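Local coordinates for NimC/NimA family protein (Clostridium acetobutylicum, PDB 2IG6) that binds flavin mononucleotide and, as a member of the NimC/NimA family with a pyridoxamine 5'-phosphate oxidase-like fold, is probably a flavin-dependent oxidoreductase, at residues L24-L27 with K28-V32; D99-R102 with E103-E106; P113-K116 with N117-V121. All coordinates share one frame; numbering follows the deposited sequence. Where two conformers were deposited one is given.

Interaction 1. Residues L24-L27 with K28-V32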
loop_
_atom_site.group_PDB
_atom_site.type_symbol
_atom_site.label_atom_id
_atom_site.label_comp_id
_atom_site.label_asym_id
_atom_site.label_seq_id
_atom_site.Cartn_x
_atom_site.Cartn_y
_atom_site.Cartn_z
ATOM N N LEU A 24 -8.247 -1.108 14.802
ATOM C CA LEU A 24 -8.271 -2.562 14.841
ATOM C C LEU A 24 -9.534 -3.070 14.158
ATOM O O LEU A 24 -9.470 -3.945 13.292
ATOM C CB LEU A 24 -8.220 -3.046 16.293
ATOM C CG LEU A 24 -8.261 -4.559 16.522
ATOM C CD1 LEU A 24 -6.987 -5.221 15.996
ATOM C CD2 LEU A 24 -8.473 -4.839 17.988
ATOM N N GLU A 25 -10.672 -2.503 14.549
ATOM C CA GLU A 25 -11.982 -2.862 13.993
ATOM C C GLU A 25 -11.985 -2.671 12.490
ATOM O O GLU A 25 -12.412 -3.557 11.758
ATOM C CB GLU A 25 -13.070 -1.991 14.615
ATOM C CG GLU A 25 -14.481 -2.236 14.102
ATOM C CD GLU A 25 -15.473 -1.247 14.699
ATOM O OE1 GLU A 25 -15.265 -0.025 14.553
ATOM O OE2 GLU A 25 -16.446 -1.694 15.339
ATOM N N PHE A 26 -11.531 -1.499 12.047
ATOM C CA PHE A 26 -11.563 -1.193 10.631
ATOM C C PHE A 26 -10.625 -2.109 9.832
ATOM O O PHE A 26 -11.005 -2.617 8.765
ATOM C CB PHE A 26 -11.279 0.292 10.346
ATOM C CG PHE A 26 -11.591 0.662 8.915
ATOM C CD1 PHE A 26 -12.872 1.024 8.553
ATOM C CD2 PHE A 26 -10.632 0.525 7.935
ATOM C CE1 PHE A 26 -13.183 1.300 7.224
ATOM C CE2 PHE A 26 -10.932 0.804 6.601
ATOM C CZ PHE A 26 -12.194 1.185 6.255
ATOM N N LEU A 27 -9.416 -2.338 10.340
ATOM C CA LEU A 27 -8.468 -3.232 9.665
ATOM C C LEU A 27 -8.990 -4.662 9.576
ATOM O O LEU A 27 -8.775 -5.329 8.568
ATOM C CB LEU A 27 -7.090 -3.197 10.337
ATOM C CG LEU A 27 -6.323 -1.883 10.080
ATOM C CD1 LEU A 27 -5.036 -1.799 10.892
ATOM C CD2 LEU A 27 -6.020 -1.691 8.597
ATOM N N LYS A 28 -9.687 -5.123 10.625
ATOM C CA LYS A 28 -10.422 -6.385 10.553
ATOM C C LYS A 28 -11.488 -6.407 9.456
ATOM O O LYS A 28 -11.627 -7.408 8.774
ATOM C CB LYS A 28 -11.003 -6.746 11.933
ATOM C CG LYS A 28 -9.930 -7.173 12.890
ATOM C CD LYS A 28 -10.506 -7.623 14.211
ATOM C CE LYS A 28 -9.431 -8.189 15.092
ATOM N NZ LYS A 28 -10.047 -9.071 16.101
ATOM N N GLU A 29 -12.202 -5.303 9.248
ATOM C CA GLU A 29 -13.171 -5.199 8.163
ATOM C C GLU A 29 -12.494 -5.291 6.802
ATOM O O GLU A 29 -13.066 -5.854 5.865
ATOM C CB GLU A 29 -13.951 -3.875 8.213
ATOM C CG GLU A 29 -14.885 -3.702 9.389
ATOM C CD GLU A 29 -15.504 -2.295 9.467
ATOM O OE1 GLU A 29 -15.607 -1.618 8.415
ATOM O OE2 GLU A 29 -15.892 -1.862 10.584
ATOM N N CYS A 30 -11.302 -4.701 6.686
ATOM C CA CYS A 30 -10.553 -4.705 5.427
ATOM C C CYS A 30 -10.088 -6.125 5.118
ATOM O O CYS A 30 -10.123 -6.541 3.971
ATOM C CB CYS A 30 -9.350 -3.764 5.502
ATOM S SG CYS A 30 -9.818 -2.065 5.589
ATOM N N GLY A 31 -9.649 -6.840 6.144
ATOM C CA GLY A 31 -9.052 -8.153 6.007
ATOM C C GLY A 31 -7.614 -7.995 5.596
ATOM O O GLY A 31 -6.716 -7.966 6.438
ATOM N N VAL A 32 -7.382 -7.900 4.301
ATOM C CA VAL A 32 -6.042 -7.618 3.824
ATOM C C VAL A 32 -5.841 -6.108 3.855
ATOM O O VAL A 32 -6.771 -5.327 3.572
ATOM C CB VAL A 32 -5.762 -8.222 2.415
ATOM C CG1 VAL A 32 -6.610 -7.567 1.327
ATOM C CG2 VAL A 32 -4.295 -8.103 2.087
HETATM O O HOH W 1 -6.876 -7.762 9.066
#
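Phe-26 and Cys-30 meet through their first torsions: the ring carbon CG of Phe-26 lies opposite the backbone N (chi1 -168°) and beside the carbonyl carbon, which leans the ring toward the C-terminal end of the helix, while SG of Cys-30, beside its own N and anti to its carbonyl carbon (chi1 -68°), projects outward and back to meet it. The result is an i to i+4 sulfur-aromatic contact in the last turns of helix 13-30, the N-terminal helix of this flavin-binding, split-barrel-like fold. SG is 3.2 Å from CE2 of Phe-26 and stands obliquely to the ring, 51° off its normal. The Glu-29 side chain runs across that of Phe-26 at about a right angle and brings OE1 to 3.8 Å from CD1 of Phe-26; that oxygen is also hydrogen-bonded to Asn-84. Phe-26 and Leu-27 also touch Ile-90 of strand 89-98, where this helical face meets the sheet.

On the outer side, Glu-25 and Glu-29 run side by side and leave two like charges, OE1 of Glu-25 and OE2 of Glu-29, 4.4 Å apart. Arg-22 forms a salt bridge with Glu-25 and a weak, long ion pair with Glu-29, which probably offsets part of the repulsion. Lys-28 lies alongside Leu-24, its methylene CE 3.9 Å from CD1 of the leucine.

The helix ends at Gly-31, whose positive phi breaks the helical path. Its N still donates to O of Leu-27, 3.0 Å away, and the chain then leads to Val-32, which touches the flavin. A water bridges the helix end, donating to O of Leu-27 and, at 2.6 Å, to O of Gly-31.

Interaction 2. Residues D99-R102 with E103-E106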
loop_
_atom_site.group_PDB
_atom_site.type_symbol
_atom_site.label_atom_id
_atom_site.label_comp_id
_atom_site.label_asym_id
_atom_site.label_seq_id
_atom_site.Cartn_x
_atom_site.Cartn_y
_atom_site.Cartn_z
ATOM N N ASP A 99 8.453 -5.995 19.539
ATOM C CA ASP A 99 8.240 -6.380 20.956
ATOM C C ASP A 99 8.773 -7.806 21.109
ATOM O O ASP A 99 8.204 -8.747 20.573
ATOM C CB ASP A 99 6.740 -6.290 21.281
ATOM C CG ASP A 99 6.430 -6.494 22.750
ATOM O OD1 ASP A 99 7.273 -7.024 23.477
ATOM O OD2 ASP A 99 5.321 -6.126 23.183
ATOM N N ASP A 100 9.879 -7.952 21.826
ATOM C CA ASP A 100 10.570 -9.243 21.961
ATOM C C ASP A 100 10.039 -10.146 23.073
ATOM O O ASP A 100 10.635 -11.175 23.334
ATOM C CB ASP A 100 12.061 -9.005 22.228
ATOM C CG ASP A 100 12.885 -8.862 20.965
ATOM O OD1 ASP A 100 12.474 -9.361 19.893
ATOM O OD2 ASP A 100 13.995 -8.278 21.069
ATOM N N ARG A 101 8.985 -9.737 23.774
ATOM C CA ARG A 101 8.429 -10.529 24.866
ATOM C C ARG A 101 7.769 -11.803 24.376
ATOM O O ARG A 101 6.883 -11.775 23.528
ATOM C CB ARG A 101 7.394 -9.729 25.637
ATOM C CG ARG A 101 7.955 -8.567 26.402
ATOM C CD ARG A 101 6.845 -7.888 27.170
ATOM N NE ARG A 101 5.896 -7.246 26.278
ATOM C CZ ARG A 101 4.766 -6.667 26.662
ATOM N NH1 ARG A 101 4.423 -6.663 27.947
ATOM N NH2 ARG A 101 3.984 -6.096 25.771
ATOM N N ARG A 102 8.168 -12.921 24.968
ATOM C CA ARG A 102 7.638 -14.221 24.597
ATOM C C ARG A 102 6.122 -14.283 24.757
ATOM O O ARG A 102 5.433 -14.884 23.918
ATOM C CB ARG A 102 8.308 -15.307 25.436
ATOM C CG ARG A 102 8.098 -16.708 24.942
ATOM C CD ARG A 102 8.935 -17.683 25.787
ATOM N NE ARG A 102 8.897 -19.049 25.278
ATOM C CZ ARG A 102 7.882 -19.889 25.463
ATOM N NH1 ARG A 102 6.798 -19.518 26.143
ATOM N NH2 ARG A 102 7.947 -21.117 24.969
ATOM N N GLU A 103 5.609 -13.650 25.816
ATOM C CA GLU A 103 4.171 -13.661 26.128
ATOM C C GLU A 103 3.326 -13.036 25.005
ATOM O O GLU A 103 2.185 -13.435 24.774
ATOM C CB GLU A 103 3.879 -12.936 27.465
ATOM C CG GLU A 103 3.810 -11.391 27.322
ATOM C CD GLU A 103 4.091 -10.646 28.620
ATOM O OE1 GLU A 103 5.210 -10.830 29.146
ATOM O OE2 GLU A 103 3.211 -9.872 29.105
ATOM N N VAL A 104 3.882 -12.056 24.305
ATOM C CA VAL A 104 3.138 -11.412 23.224
ATOM C C VAL A 104 3.042 -12.342 22.018
ATOM O O VAL A 104 1.997 -12.407 21.368
ATOM C CB VAL A 104 3.729 -10.048 22.801
ATOM C CG1 VAL A 104 2.778 -9.349 21.882
ATOM C CG2 VAL A 104 3.976 -9.179 24.009
ATOM N N LYS A 105 4.125 -13.067 21.738
ATOM C CA LYS A 105 4.119 -14.065 20.680
ATOM C C LYS A 105 3.099 -15.156 20.955
ATOM O O LYS A 105 2.375 -15.564 20.039
ATOM C CB LYS A 105 5.509 -14.672 20.493
ATOM C CG LYS A 105 6.514 -13.678 19.960
ATOM C CD LYS A 105 7.934 -14.199 20.099
ATOM C CE LYS A 105 8.926 -13.082 19.811
ATOM N NZ LYS A 105 10.302 -13.480 20.133
ATOM N N GLU A 106 3.039 -15.624 22.205
ATOM C CA GLU A 106 2.032 -16.605 22.601
ATOM C C GLU A 106 0.617 -16.096 22.366
ATOM O O GLU A 106 -0.230 -16.819 21.845
ATOM C CB GLU A 106 2.196 -16.998 24.076
ATOM C CG GLU A 106 3.464 -17.778 24.318
ATOM C CD GLU A 106 3.650 -18.198 25.747
ATOM O OE1 GLU A 106 3.581 -17.321 26.639
ATOM O OE2 GLU A 106 3.869 -19.410 25.971
HETATM O O HOH W 2 10.819 -11.346 18.048
HETATM O O HOH W 3 10.535 -14.346 22.728
HETATM O O HOH W 4 12.381 -11.861 20.472
#
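Charge pairing dominates where Arg-101 reaches both Asp-99 and Glu-103, just before and within the first turn of helix 102-111; Arg-101 is the N-cap residue, and Asp-99 makes an Asx turn leading into it. The guanidinium holds the Asp-99 carboxylate side-on: NH2 of Arg-101 donates to OD2 of Asp-99 at 2.9 Å, and NE donates to OD1 of the same residue. Both oxygens use their syn lone pairs and lie close to the guanidinium plane, so this two-point grip fixes the rotation of both flat groups. Glu-103 joins differently. Its OE2 is 3.6 Å from NH1 of Arg-101 and well out of the guanidinium plane, a long ion pair resting on charge alone. NH2 of Arg-101 also has a salt bridge to Glu-55, OE2 of Glu-103 a hydrogen bond with the Tyr-54 hydroxyl, and OD2 of Asp-99 one with the Tyr-59 hydroxyl. A second salt bridge, 2.9 Å from NH1 of Arg-102 to OE2 of Glu-106, spans one turn with its planes 73° apart; Asp-122 is another partner of Arg-102.

Among hydrogen bonds to the backbone, N of Arg-101 meets OD1 of Asp-99 on the anti side, tilted out of the carboxylate plane, closing the Asx turn at 3.2 Å. N of Val-104 donates to O of Arg-101, and N of Glu-106 to O of Arg-102 (164° at the hydrogen).

The CG2 methyl of Val-104, anti to its carbonyl carbon, makes van der Waals contact with the Asp-99/Arg-101 ion pair, 3.5 Å from NE of Arg-101; Val-104 also packs on Phe-52 and Val-128.

Waters link Lys-105 to Asp-100: one, 2.7 Å from NZ of Lys-105, accepts its hydrogen bond and donates to O of Asp-100.

Interaction 3. Residues P113-K116 with N117-V121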
loop_
_atom_site.group_PDB
_atom_site.type_symbol
_atom_site.label_atom_id
_atom_site.label_comp_id
_atom_site.label_asym_id
_atom_site.label_seq_id
_atom_site.Cartn_x
_atom_site.Cartn_y
_atom_site.Cartn_z
ATOM N N PRO A 113 -5.053 -17.736 15.334
ATOM C CA PRO A 113 -4.501 -19.093 15.345
ATOM C C PRO A 113 -4.070 -19.598 13.973
ATOM O O PRO A 113 -3.205 -20.448 13.896
ATOM C CB PRO A 113 -5.619 -19.946 15.974
ATOM C CG PRO A 113 -6.850 -19.151 15.892
ATOM C CD PRO A 113 -6.451 -17.697 15.792
ATOM N N SER A 114 -4.586 -19.017 12.898
ATOM C CA SER A 114 -4.084 -19.342 11.565
ATOM C C SER A 114 -2.559 -19.096 11.424
ATOM O O SER A 114 -1.893 -19.718 10.598
ATOM C CB SER A 114 -4.883 -18.597 10.493
ATOM O OG SER A 114 -4.856 -17.199 10.659
ATOM N N LEU A 115 -2.007 -18.212 12.245
ATOM C CA LEU A 115 -0.554 -17.964 12.256
ATOM C C LEU A 115 0.247 -19.208 12.596
ATOM O O LEU A 115 1.402 -19.333 12.203
ATOM C CB LEU A 115 -0.205 -16.865 13.264
ATOM C CG LEU A 115 -0.632 -15.451 12.818
ATOM C CD1 LEU A 115 -0.342 -14.469 13.948
ATOM C CD2 LEU A 115 0.032 -15.008 11.534
ATOM N N LYS A 116 -0.360 -20.122 13.343
ATOM C CA LYS A 116 0.325 -21.352 13.721
ATOM C C LYS A 116 0.680 -22.199 12.512
ATOM O O LYS A 116 1.546 -23.063 12.619
ATOM C CB LYS A 116 -0.509 -22.159 14.703
ATOM C CG LYS A 116 -0.666 -21.467 16.060
ATOM C CD LYS A 116 -1.210 -22.417 17.109
ATOM C CE LYS A 116 -1.715 -21.679 18.348
ATOM N NZ LYS A 116 -2.789 -22.450 19.042
ATOM N N ASN A 117 0.031 -21.953 11.367
ATOM C CA ASN A 117 0.384 -22.654 10.130
ATOM C C ASN A 117 1.784 -22.311 9.651
ATOM O O ASN A 117 2.380 -23.099 8.918
ATOM C CB ASN A 117 -0.630 -22.399 9.020
ATOM C CG ASN A 117 -2.004 -22.993 9.327
ATOM O OD1 ASN A 117 -2.107 -24.077 9.859
ATOM N ND2 ASN A 117 -3.049 -22.267 9.001
HETATM N N MSE A 118 2.311 -21.151 10.058
HETATM C CA MSE A 118 3.681 -20.745 9.695
HETATM C C MSE A 118 4.648 -20.521 10.863
HETATM O O MSE A 118 5.861 -20.663 10.695
HETATM C CB MSE A 118 3.622 -19.457 8.882
HETATM C CG MSE A 118 3.157 -19.662 7.472
HETATM SE SE MSE A 118 3.065 -17.955 6.579
HETATM C CE MSE A 118 4.543 -17.210 7.256
ATOM N N TYR A 119 4.124 -20.164 12.037
ATOM C CA TYR A 119 4.950 -19.690 13.134
ATOM C C TYR A 119 4.703 -20.482 14.398
ATOM O O TYR A 119 3.641 -21.058 14.565
ATOM C CB TYR A 119 4.666 -18.215 13.400
ATOM C CG TYR A 119 5.039 -17.345 12.215
ATOM C CD1 TYR A 119 6.355 -17.275 11.784
ATOM C CD2 TYR A 119 4.072 -16.635 11.511
ATOM C CE1 TYR A 119 6.714 -16.510 10.695
ATOM C CE2 TYR A 119 4.418 -15.861 10.424
ATOM C CZ TYR A 119 5.744 -15.799 10.022
ATOM O OH TYR A 119 6.107 -15.057 8.932
ATOM N N SER A 120 5.697 -20.500 15.279
ATOM C CA SER A 120 5.551 -21.038 16.616
ATOM C C SER A 120 6.401 -20.192 17.560
ATOM O O SER A 120 7.337 -19.537 17.127
ATOM C CB SER A 120 5.949 -22.522 16.666
ATOM O OG SER A 120 7.282 -22.722 16.244
ATOM N N VAL A 121 6.077 -20.215 18.846
ATOM C CA VAL A 121 6.680 -19.295 19.833
ATOM C C VAL A 121 8.208 -19.319 19.826
ATOM O O VAL A 121 8.847 -18.289 20.010
ATOM C CB VAL A 121 6.262 -19.590 21.310
ATOM C CG1 VAL A 121 6.578 -18.381 22.201
ATOM C CG2 VAL A 121 4.785 -19.965 21.436
#
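Leu-115 and Tyr-119 sit one turn apart where a 3-10 segment, starting at Pro-113 after helix 102-111, unwinds into loop. Their side chains meet only loosely, CD2 of Leu-115 being 4.4 Å from CD2 of Tyr-119. Each touches an FMN-binding residue: Leu-115 packs on Val-61 and Tyr-119 on Lys-66. With CG anti to its carbonyl carbon (chi1 -63°), Tyr-119 holds CD2 3.9 Å from O of Leu-115, and CB of the selenomethionine Met-118 rests over one face of the ring, 3.9 Å above its plane and toward the rim. The same ring stacks with Phe-126, and its hydroxyl is hydrogen-bonded to an unidentified ligand, probably from the crystallisation liquor.

Asn-117 folds back over the turn, its CB 3.4 Å from O of Ser-114, and its backbone N donates to that same oxygen from above the carbonyl plane. At O of Leu-115 the pattern changes. Met-118 N approaches from above the plane, whereas Tyr-119 N comes nearly along the C=O axis, so one oxygen accepts both an i+3 and an i+4 bond. The chain extends at Tyr-119, whose O makes a C-H...O contact with CA of Lys-116 at 3.4 Å.

In the fold
All three contacts are local; interactions 1 and 2 are partly buried, and interaction 3 is a surface contact. Interactions 2 and 3 flank helix 102-111, whereas interaction 1 ends helix 13-30 and packs its buried face on strand 89-98, the strand that leads into interaction 2. Interactions 2 and 3 touch, CG of Arg-102 lying 3.6 Å from CG1 of Val-121, whereas interaction 1 stays about 9 Å from interaction 3 at the nearest atoms. Chemistry differs accordingly: sulfur-aromatic packing in the first, an ion-pair network in the second, and mainly backbone bonds in the more exposed third. Interactions 1 and 3 approach the flavin through Val-32 and Tyr-119; interaction 2 lies farther from it.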